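Local atomic coordinates of cytochrome c (Pseudomonas aeruginosa, PDB entry 6RTE), a protein that acts as the dihydro-heme d1 dehydrogenase NirN in heme d1 biosynthesis, joining a heme c-binding cytochrome domain to an eight-bladed beta-propeller. Residues H46-C50 against H51-R55; Q75-E78 against V79-G83. All blocks are in the same frame, centred on the assembly; numbering follows the deposited sequence.

How the contacts relate
From the N terminus, the chain runs through helix 38-46 straight into contact 1, where residues 46-55 make the short helix 48-51 and the turn that follows it. Contact 1 closes before contact 2 opens: the two stand in series, neither nested nor crossing, and each is a local turn of backbone rather than a long loop. Contact 2 is the last part of helix 73-82, the next helix along, and the glycine that leaves it. The centres of contacts 1 and 2 lie about 16 Å apart and their nearest atoms about 6 Å; heme c joins them. Contact 1 holds it by two thioethers and the iron, while contact 2 lays aliphatic side chains against it.

Contact 1 of 2, residues H46-C50 against H51-R55; sequences HCQAC and HGAGR. With HEC (heme c), chain C.
The heme c attachment site of the cytochrome domain is built here, with Cys-47, Cys-50 and His-51 all fastened to one heme. Cys-47 SG is bonded to CAB of the heme and Cys-50 SG to CAC, each at 1.8 Å. Each sulfur stands anti to its own carbonyl carbon, which carries it from the turn to the heme edge, and together they pin two neighbouring pyrrole rings. His-51 sends NE2 to the iron at 2.0 Å, and Met-89 SD supplies a further iron ligand. The imidazole is fixed from its far end as well, because ND1 is hydrogen-bonded to Pro-61 O.

This is the CXXCH motif of c-type cytochromes, with Cys-47 as N-cap of the short helix 48-51. The carbonyl oxygen of Cys-47 serves twice: Cys-50 N and His-51 N reach it from opposite faces of its plane. The bond from His-51 N to Cys-47 O is 3.1 Å and nearly straight, at 170°. Gly-52 leaves the helix with positive phi, yet its N still bonds Gln-48 O at 2.9 Å, bent to 135° and coming from above the carbonyl plane.

Gln-48 lies alongside the turn, its chain extended beyond CG, and its NE2 comes within 3.6 Å of Ala-53 CB. A water bridges the outer end, donating to Gln-48 OE1 at 2.8 Å and accepting from Gly-54 N.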
loop_
_atom_site.group_PDB
_atom_site.type_symbol
_atom_site.label_atom_id
_atom_site.label_comp_id
_atom_site.label_asym_id
_atom_site.label_seq_id
_atom_site.Cartn_x
_atom_site.Cartn_y
_atom_site.Cartn_z
ATOM N N HIS A 46 -31.132 2.098 11.020
ATOM C CA HIS A 46 -30.350 3.325 11.065
ATOM C C HIS A 46 -29.122 3.341 10.164
ATOM O O HIS A 46 -28.617 4.427 9.866
ATOM C CB HIS A 46 -29.872 3.600 12.502
ATOM C CG HIS A 46 -30.985 3.753 13.489
ATOM N ND1 HIS A 46 -31.553 4.973 13.784
ATOM C CD2 HIS A 46 -31.631 2.840 14.251
ATOM C CE1 HIS A 46 -32.503 4.804 14.685
ATOM N NE2 HIS A 46 -32.570 3.519 14.985
ATOM N N CYS A 47 -28.627 2.189 9.743
ATOM C CA CYS A 47 -27.295 2.110 9.146
ATOM C C CYS A 47 -27.290 1.511 7.752
ATOM O O CYS A 47 -26.530 1.970 6.895
ATOM C CB CYS A 47 -26.383 1.273 10.055
ATOM S SG CYS A 47 -26.582 1.630 11.834
ATOM N N GLN A 48 -28.125 0.500 7.507
ATOM C CA GLN A 48 -28.076 -0.240 6.255
ATOM C C GLN A 48 -28.236 0.662 5.038
ATOM O O GLN A 48 -27.764 0.310 3.948
ATOM C CB GLN A 48 -29.156 -1.318 6.257
ATOM C CG GLN A 48 -29.411 -1.932 4.900
ATOM C CD GLN A 48 -30.015 -3.311 5.003
ATOM O OE1 GLN A 48 -29.965 -3.944 6.057
ATOM N NE2 GLN A 48 -30.587 -3.791 3.905
ATOM N N ALA A 49 -28.887 1.819 5.197
ATOM C CA ALA A 49 -29.122 2.709 4.066
ATOM C C ALA A 49 -27.821 3.055 3.354
ATOM O O ALA A 49 -27.777 3.121 2.120
ATOM C CB ALA A 49 -29.820 3.988 4.534
ATOM N N CYS A 50 -26.753 3.274 4.116
ATOM C CA CYS A 50 -25.475 3.715 3.571
ATOM C C CYS A 50 -24.398 2.647 3.609
ATOM O O CYS A 50 -23.601 2.545 2.674
ATOM C CB CYS A 50 -24.967 4.938 4.337
ATOM S SG CYS A 50 -26.033 6.384 4.267
ATOM N N HIS A 51 -24.330 1.866 4.681
ATOM C CA HIS A 51 -23.319 0.820 4.792
ATOM C C HIS A 51 -23.759 -0.481 4.145
ATOM O O HIS A 51 -22.975 -1.433 4.098
ATOM C CB HIS A 51 -22.959 0.617 6.264
ATOM C CG HIS A 51 -22.366 1.835 6.888
ATOM N ND1 HIS A 51 -21.082 2.253 6.626
ATOM C CD2 HIS A 51 -22.889 2.744 7.743
ATOM C CE1 HIS A 51 -20.836 3.361 7.299
ATOM N NE2 HIS A 51 -21.920 3.683 7.984
ATOM N N GLY A 52 -24.984 -0.533 3.638
ATOM C CA GLY A 52 -25.402 -1.587 2.745
ATOM C C GLY A 52 -25.881 -2.833 3.466
ATOM O O GLY A 52 -25.632 -3.054 4.654
ATOM N N ALA A 53 -26.585 -3.668 2.711
ATOM C CA ALA A 53 -27.031 -4.953 3.225
ATOM C C ALA A 53 -25.826 -5.834 3.521
ATOM O O ALA A 53 -24.876 -5.900 2.731
ATOM C CB ALA A 53 -27.955 -5.632 2.214
ATOM N N GLY A 54 -25.865 -6.506 4.666
ATOM C CA GLY A 54 -24.772 -7.353 5.084
ATOM C C GLY A 54 -23.535 -6.622 5.566
ATOM O O GLY A 54 -22.518 -7.268 5.827
ATOM N N ARG A 55 -23.596 -5.301 5.697
ATOM C CA ARG A 55 -22.454 -4.469 6.058
ATOM C C ARG A 55 -21.399 -4.435 4.959
ATOM O O ARG A 55 -20.239 -4.102 5.224
ATOM C CB ARG A 55 -21.807 -4.932 7.367
ATOM C CG ARG A 55 -22.763 -4.979 8.569
ATOM C CD ARG A 55 -21.991 -5.334 9.826
ATOM N NE ARG A 55 -22.003 -6.770 10.084
ATOM C CZ ARG A 55 -21.059 -7.430 10.756
ATOM N NH1 ARG A 55 -20.002 -6.798 11.222
ATOM N NH2 ARG A 55 -21.176 -8.737 10.955
HETATM FE FE HEC C . -21.648 5.319 9.028
HETATM C CHA HEC C . -18.335 5.794 8.648
HETATM C CHB HEC C . -21.076 3.150 11.645
HETATM C CHC HEC C . -25.074 5.107 9.651
HETATM C CHD HEC C . -22.309 6.986 6.170
HETATM N NA HEC C . -20.041 4.610 9.974
HETATM C C1A HEC C . -18.749 4.943 9.646
HETATM C C2A HEC C . -17.858 4.263 10.512
HETATM C C3A HEC C . -18.623 3.526 11.355
HETATM C C4A HEC C . -19.984 3.733 11.019
HETATM C CMA HEC C . -18.106 2.634 12.443
HETATM C CAA HEC C . -16.347 4.342 10.496
HETATM C CBA HEC C . -15.818 3.294 9.501
HETATM C CGA HEC C . -14.327 3.290 9.270
HETATM O O1A HEC C . -13.847 2.559 8.367
HETATM O O2A HEC C . -13.569 3.996 9.944
HETATM N NB HEC C . -22.854 4.298 10.409
HETATM C C1B HEC C . -22.412 3.483 11.361
HETATM C C2B HEC C . -23.519 2.965 12.095
HETATM C C3B HEC C . -24.659 3.504 11.565
HETATM C C4B HEC C . -24.195 4.373 10.461
HETATM C CMB HEC C . -23.426 2.008 13.247
HETATM C CAB HEC C . -26.099 3.371 11.931
HETATM C CBB HEC C . -26.240 3.377 13.452
HETATM N NC HEC C . -23.408 5.939 8.093
HETATM C C1C HEC C . -24.691 5.759 8.483
HETATM C C2C HEC C . -25.542 6.348 7.523
HETATM C C3C HEC C . -24.749 6.903 6.528
HETATM C C4C HEC C . -23.402 6.615 6.900
HETATM C CMC HEC C . -27.038 6.344 7.627
HETATM C CAC HEC C . -25.078 7.603 5.268
HETATM C CBC HEC C . -25.730 8.980 5.298
HETATM N ND HEC C . -20.580 6.186 7.721
HETATM C C1D HEC C . -21.004 6.813 6.622
HETATM C C2D HEC C . -19.867 7.354 5.866
HETATM C C3D HEC C . -18.762 7.035 6.546
HETATM C C4D HEC C . -19.231 6.282 7.714
HETATM C CMD HEC C . -19.934 8.127 4.575
HETATM C CAD HEC C . -17.339 7.358 6.162
HETATM C CBD HEC C . -16.917 8.728 6.699
HETATM C CGD HEC C . -15.492 9.086 6.345
HETATM O O1D HEC C . -15.248 9.604 5.245
HETATM O O2D HEC C . -14.553 8.881 7.129
HETATM O O HOH W 1 -28.275 -6.151 6.291
#

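Contact 2 of 2, residues Q75-E78 against V79-G83; sequences QARE and VILHG. With HEC (heme c), chain C.
Backbone hydrogen bonds of the helical i to i+4 kind run through this contact, in the last two turns of helix 73-82. Val-79 N bonds Gln-75 O, Ile-80 N bonds Ala-76 O at 2.9 Å, Leu-81 N bonds Arg-77 O, and His-82 N bonds Glu-78 O. Gly-83 then leaves the helix with positive phi, its N still held by Val-79 O at 2.8 Å.

Among the polar side chains, Glu-78 and His-82 lie side by side, pointing the same way. Glu-78 bends at chi2 (-73°), which swings its carboxylate toward the C-terminal end of the helix until OE1 sits in plane at the edge of the imidazole, 3.0 Å from His-82 CE1. The two planes are only 22° apart, and Leu-81 CB lies over one face of the ring. Arg-77 runs extended from CG to NE and crosses Leu-81, whose CD1 rests over one face of the guanidinium, 3.5 Å from Arg-77 NH1.

Aliphatic groups meet the heme: Ile-80 CD1 touches its methyl CMB at 3.5 Å, and Val-79 CG1 approaches C2A at 3.9 Å. Both residues belong to the heme c pocket, so helix 73-82 forms part of its wall; Val-79 also touches the iron ligand Met-89.

Helix 98-109 packs beside the heme-facing side, and Ile-80 touches both the heme and Val-105, while Asp-98 and Asp-102 form salt bridges with Arg-77.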
loop_
_atom_site.group_PDB
_atom_site.type_symbol
_atom_site.label_atom_id
_atom_site.label_comp_id
_atom_site.label_asym_id
_atom_site.label_seq_id
_atom_site.Cartn_x
_atom_site.Cartn_y
_atom_site.Cartn_z
ATOM N N GLN A 75 -13.430 3.462 19.515
ATOM C CA GLN A 75 -13.408 4.533 18.523
ATOM C C GLN A 75 -14.611 4.443 17.593
ATOM O O GLN A 75 -15.186 5.472 17.212
ATOM C CB GLN A 75 -12.099 4.481 17.733
ATOM C CG GLN A 75 -10.856 4.614 18.615
ATOM C CD GLN A 75 -9.561 4.305 17.876
ATOM O OE1 GLN A 75 -9.545 3.532 16.911
ATOM N NE2 GLN A 75 -8.466 4.914 18.324
ATOM N N ALA A 76 -15.011 3.224 17.216
ATOM C CA ALA A 76 -16.245 3.058 16.449
ATOM C C ALA A 76 -17.442 3.589 17.227
ATOM O O ALA A 76 -18.323 4.246 16.658
ATOM C CB ALA A 76 -16.460 1.589 16.095
ATOM N N ARG A 77 -17.491 3.312 18.534
ATOM C CA ARG A 77 -18.597 3.796 19.352
ATOM C C ARG A 77 -18.692 5.315 19.300
ATOM O O ARG A 77 -19.789 5.875 19.174
ATOM C CB ARG A 77 -18.412 3.325 20.790
ATOM C CG ARG A 77 -19.650 3.459 21.652
ATOM C CD ARG A 77 -19.431 2.829 23.016
ATOM N NE ARG A 77 -20.656 2.845 23.810
ATOM C CZ ARG A 77 -21.065 3.886 24.528
ATOM N NH1 ARG A 77 -20.345 5.002 24.567
ATOM N NH2 ARG A 77 -22.201 3.808 25.215
ATOM N N GLU A 78 -17.553 6.004 19.395
ATOM C CA GLU A 78 -17.581 7.461 19.379
ATOM C C GLU A 78 -17.993 7.983 18.013
ATOM O O GLU A 78 -18.684 9.007 17.928
ATOM C CB GLU A 78 -16.217 8.017 19.789
ATOM C CG GLU A 78 -15.818 7.692 21.228
ATOM C CD GLU A 78 -16.595 8.504 22.263
ATOM O OE1 GLU A 78 -17.529 9.242 21.879
ATOM O OE2 GLU A 78 -16.268 8.407 23.466
ATOM N N VAL A 79 -17.596 7.286 16.940
ATOM C CA VAL A 79 -18.015 7.667 15.599
ATOM C C VAL A 79 -19.523 7.507 15.443
ATOM O O VAL A 79 -20.194 8.358 14.844
ATOM C CB VAL A 79 -17.253 6.840 14.544
ATOM C CG1 VAL A 79 -17.785 7.144 13.155
ATOM C CG2 VAL A 79 -15.762 7.129 14.606
ATOM N N ILE A 80 -20.080 6.414 15.973
ATOM C CA ILE A 80 -21.518 6.188 15.860
ATOM C C ILE A 80 -22.292 7.256 16.625
ATOM O O ILE A 80 -23.380 7.672 16.209
ATOM C CB ILE A 80 -21.876 4.777 16.366
ATOM C CG1 ILE A 80 -21.290 3.715 15.437
ATOM C CG2 ILE A 80 -23.394 4.636 16.503
ATOM C CD1 ILE A 80 -21.356 2.300 16.007
ATOM N N LEU A 81 -21.757 7.710 17.757
ATOM C CA LEU A 81 -22.517 8.614 18.613
ATOM C C LEU A 81 -22.395 10.063 18.159
ATOM O O LEU A 81 -23.395 10.791 18.124
ATOM C CB LEU A 81 -22.055 8.474 20.065
ATOM C CG LEU A 81 -22.436 7.159 20.739
ATOM C CD1 LEU A 81 -21.803 7.060 22.111
ATOM C CD2 LEU A 81 -23.948 7.022 20.829
ATOM N N HIS A 82 -21.186 10.497 17.811
ATOM C CA HIS A 82 -20.931 11.897 17.509
ATOM C C HIS A 82 -20.600 12.140 16.046
ATOM O O HIS A 82 -20.527 13.302 15.628
ATOM C CB HIS A 82 -19.789 12.406 18.394
ATOM C CG HIS A 82 -20.017 12.160 19.852
ATOM N ND1 HIS A 82 -19.160 11.405 20.624
ATOM C CD2 HIS A 82 -21.026 12.542 20.671
ATOM C CE1 HIS A 82 -19.624 11.345 21.860
ATOM N NE2 HIS A 82 -20.754 12.028 21.914
ATOM N N GLY A 83 -20.422 11.084 15.260
ATOM C CA GLY A 83 -20.106 11.234 13.865
ATOM C C GLY A 83 -18.633 11.510 13.666
ATOM O O GLY A 83 -17.851 11.648 14.609
HETATM FE FE HEC C . -21.648 5.319 9.028
HETATM C CHA HEC C . -18.335 5.794 8.648
HETATM C CHB HEC C . -21.076 3.150 11.645
HETATM C CHC HEC C . -25.074 5.107 9.651
HETATM C CHD HEC C . -22.309 6.986 6.170
HETATM N NA HEC C . -20.041 4.610 9.974
HETATM C C1A HEC C . -18.749 4.943 9.646
HETATM C C2A HEC C . -17.858 4.263 10.512
HETATM C C3A HEC C . -18.623 3.526 11.355
HETATM C C4A HEC C . -19.984 3.733 11.019
HETATM C CMA HEC C . -18.106 2.634 12.443
HETATM C CAA HEC C . -16.347 4.342 10.496
HETATM C CBA HEC C . -15.818 3.294 9.501
HETATM C CGA HEC C . -14.327 3.290 9.270
HETATM O O1A HEC C . -13.847 2.559 8.367
HETATM O O2A HEC C . -13.569 3.996 9.944
HETATM N NB HEC C . -22.854 4.298 10.409
HETATM C C1B HEC C . -22.412 3.483 11.361
HETATM C C2B HEC C . -23.519 2.965 12.095
HETATM C C3B HEC C . -24.659 3.504 11.565
HETATM C C4B HEC C . -24.195 4.373 10.461
HETATM C CMB HEC C . -23.426 2.008 13.247
HETATM C CAB HEC C . -26.099 3.371 11.931
HETATM C CBB HEC C . -26.240 3.377 13.452
HETATM N NC HEC C . -23.408 5.939 8.093
HETATM C C1C HEC C . -24.691 5.759 8.483
HETATM C C2C HEC C . -25.542 6.348 7.523
HETATM C C3C HEC C . -24.749 6.903 6.528
HETATM C C4C HEC C . -23.402 6.615 6.900
HETATM C CMC HEC C . -27.038 6.344 7.627
HETATM C CAC HEC C . -25.078 7.603 5.268
HETATM C CBC HEC C . -25.730 8.980 5.298
HETATM N ND HEC C . -20.580 6.186 7.721
HETATM C C1D HEC C . -21.004 6.813 6.622
HETATM C C2D HEC C . -19.867 7.354 5.866
HETATM C C3D HEC C . -18.762 7.035 6.546
HETATM C C4D HEC C . -19.231 6.282 7.714
HETATM C CMD HEC C . -19.934 8.127 4.575
HETATM C CAD HEC C . -17.339 7.358 6.162
HETATM C CBD HEC C . -16.917 8.728 6.699
HETATM C CGD HEC C . -15.492 9.086 6.345
HETATM O O1D HEC C . -15.248 9.604 5.245
HETATM O O2D HEC C . -14.553 8.881 7.129
#